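Local coordinates for protein copper chaperone PCu(A)C (PDB 6P1F) that binds copper through its PCuAC domain, the part of PmoF2 in this chain, and probably serves as a copper chaperone, at residues 27-32 with 101-106. Residues are numbered along the deposited sequence; the frame is centred on the assembly and turned at random.
Sequences LYMLVV and MTLVFE
Leu27, Met29 and Val31 face Met101, Leu103 and Phe105 across the interior of a cupredoxin-like β-barrel, the fold of PCuAC domains. The strand segments 27-32 and 101-105 run in roughly the same direction, at 27° to each other. Their axes come no closer than 12.0 Å, so side chains alone bridge the gap.

Three pairs meet in order along the strands. At the first, Leu27 and Met101 reach toward each other tip to tip. The Met101 chain bends at its last torsion (chi3 75°), and this bend lays the sulfur and the terminal methyl against one methyl of Leu27. Leu27 CD1 lies 3.7 Å from Met101 CE and equally close to Met101 SD. Ala115 and Ile113 of strand 109-118 pack beside this pair.

Met29 fills the middle. Its chain is extended beyond CG and pushes straight into the interior, where its end meets the tip of Leu103. Met29 SD lies 4.0 Å from Leu103 CD1. On its own strand, the Met29 end fits between Leu27 and Val31: SD is 4.0 Å from Leu27 CD2, and CE is 4.1 Å from Val31 CG2. Ile10 of strand 8-16 also touches Met29.

On the other strand, Leu103 CD1 also packs against Phe105, 4.2 Å from CE2. All six side chains are buried, and the contact is wholly apolar. Some 7 Å separate the side chains of Met29 and the copper ligand His12; no copper is bound here. At the last pair, Val31 CG1 approaches the Phe105 ring obliquely, 4.2 Å from CE1.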
loop_
_atom_site.group_PDB
_atom_site.type_symbol
_atom_site.label_atom_id
_atom_site.label_comp_id
_atom_site.label_asym_id
_atom_site.label_seq_id
_atom_site.Cartn_x
_atom_site.Cartn_y
_atom_site.Cartn_z
ATOM N N LEU A 27 0.955 3.295 -5.062
ATOM C CA LEU A 27 1.598 2.172 -4.409
ATOM C C LEU A 27 0.741 0.921 -4.631
ATOM O O LEU A 27 -0.472 0.991 -4.666
ATOM C CB LEU A 27 1.775 2.454 -2.920
ATOM C CG LEU A 27 2.364 1.317 -2.075
ATOM C CD1 LEU A 27 3.337 1.836 -1.002
ATOM C CD2 LEU A 27 1.251 0.497 -1.491
ATOM N N TYR A 28 1.396 -0.233 -4.803
ATOM C CA TYR A 28 0.702 -1.466 -5.066
ATOM C C TYR A 28 1.237 -2.575 -4.187
ATOM O O TYR A 28 2.437 -2.733 -4.085
ATOM C CB TYR A 28 0.872 -1.874 -6.531
ATOM C CG TYR A 28 0.675 -0.741 -7.502
ATOM C CD1 TYR A 28 -0.604 -0.382 -7.930
ATOM C CD2 TYR A 28 1.765 -0.022 -7.965
ATOM C CE1 TYR A 28 -0.767 0.660 -8.834
ATOM C CE2 TYR A 28 1.614 1.001 -8.866
ATOM C CZ TYR A 28 0.332 1.334 -9.298
ATOM O OH TYR A 28 0.123 2.355 -10.198
ATOM N N MET A 29 0.362 -3.297 -3.512
ATOM C CA MET A 29 0.808 -4.423 -2.706
ATOM C C MET A 29 -0.295 -5.449 -2.649
ATOM O O MET A 29 -1.471 -5.103 -2.682
ATOM C CB MET A 29 1.165 -3.974 -1.285
ATOM C CG MET A 29 0.013 -3.246 -0.569
ATOM S SD MET A 29 0.607 -2.536 1.012
ATOM C CE MET A 29 -0.849 -1.591 1.521
ATOM N N LEU A 30 0.085 -6.713 -2.538
ATOM C CA LEU A 30 -0.891 -7.773 -2.333
ATOM C C LEU A 30 -1.106 -7.920 -0.848
ATOM O O LEU A 30 -0.140 -8.168 -0.116
ATOM C CB LEU A 30 -0.355 -9.074 -2.960
ATOM C CG LEU A 30 -1.054 -10.389 -2.606
ATOM C CD1 LEU A 30 -2.537 -10.328 -2.891
ATOM C CD2 LEU A 30 -0.401 -11.461 -3.471
ATOM N N VAL A 31 -2.336 -7.704 -0.383
ATOM C CA VAL A 31 -2.622 -7.844 1.046
ATOM C C VAL A 31 -3.466 -9.082 1.264
ATOM O O VAL A 31 -4.496 -9.266 0.609
ATOM C CB VAL A 31 -3.385 -6.618 1.572
ATOM C CG1 VAL A 31 -3.664 -6.762 3.078
ATOM C CG2 VAL A 31 -2.607 -5.334 1.290
ATOM N N VAL A 32 -3.056 -9.939 2.185
ATOM C CA VAL A 32 -3.785 -11.179 2.368
ATOM C C VAL A 32 -4.204 -11.312 3.821
ATOM O O VAL A 32 -3.395 -11.122 4.723
ATOM C CB VAL A 32 -2.930 -12.410 1.970
ATOM C CG1 VAL A 32 -3.667 -13.668 2.300
ATOM C CG2 VAL A 32 -2.563 -12.372 0.470
ATOM N N MET A 101 7.562 2.432 5.386
ATOM C CA MET A 101 6.329 2.916 5.981
ATOM C C MET A 101 5.746 1.853 6.906
ATOM O O MET A 101 6.002 0.668 6.760
ATOM C CB MET A 101 5.336 3.310 4.881
ATOM C CG MET A 101 4.940 2.135 4.002
ATOM S SD MET A 101 4.117 2.683 2.474
ATOM C CE MET A 101 5.523 3.309 1.528
ATOM N N THR A 102 4.940 2.265 7.871
ATOM C CA THR A 102 4.376 1.291 8.790
ATOM C C THR A 102 2.888 1.097 8.516
ATOM O O THR A 102 2.140 2.062 8.494
ATOM C CB THR A 102 4.597 1.721 10.235
ATOM O OG1 THR A 102 6.019 1.808 10.459
ATOM C CG2 THR A 102 4.002 0.705 11.179
ATOM N N LEU A 103 2.470 -0.149 8.305
ATOM C CA LEU A 103 1.045 -0.455 8.143
ATOM C C LEU A 103 0.451 -0.789 9.490
ATOM O O LEU A 103 1.065 -1.509 10.264
ATOM C CB LEU A 103 0.852 -1.620 7.202
ATOM C CG LEU A 103 1.534 -1.460 5.839
ATOM C CD1 LEU A 103 1.222 -2.705 4.954
ATOM C CD2 LEU A 103 1.129 -0.190 5.131
ATOM N N VAL A 104 -0.748 -0.281 9.770
ATOM C CA VAL A 104 -1.406 -0.576 11.040
ATOM C C VAL A 104 -2.674 -1.362 10.782
ATOM O O VAL A 104 -3.573 -0.859 10.104
ATOM C CB VAL A 104 -1.767 0.700 11.789
ATOM C CG1 VAL A 104 -2.406 0.360 13.160
ATOM C CG2 VAL A 104 -0.517 1.569 11.958
ATOM N N PHE A 105 -2.728 -2.593 11.277
ATOM C CA PHE A 105 -3.930 -3.414 11.175
ATOM C C PHE A 105 -4.627 -3.460 12.515
ATOM O O PHE A 105 -3.992 -3.606 13.558
ATOM C CB PHE A 105 -3.607 -4.832 10.675
ATOM C CG PHE A 105 -3.055 -4.849 9.296
ATOM C CD1 PHE A 105 -3.903 -5.020 8.216
ATOM C CD2 PHE A 105 -1.693 -4.668 9.065
ATOM C CE1 PHE A 105 -3.415 -5.032 6.919
ATOM C CE2 PHE A 105 -1.198 -4.654 7.765
ATOM C CZ PHE A 105 -2.053 -4.850 6.709
ATOM N N GLU A 106 -5.937 -3.249 12.489
ATOM C CA GLU A 106 -6.748 -3.230 13.686
ATOM C C GLU A 106 -6.552 -4.469 14.562
ATOM O O GLU A 106 -6.387 -4.347 15.777
ATOM C CB GLU A 106 -8.215 -3.104 13.271
ATOM C CG GLU A 106 -9.168 -2.986 14.424
ATOM C CD GLU A 106 -10.569 -2.731 13.913
ATOM O OE1 GLU A 106 -11.251 -3.707 13.522
ATOM O OE2 GLU A 106 -10.964 -1.550 13.856
#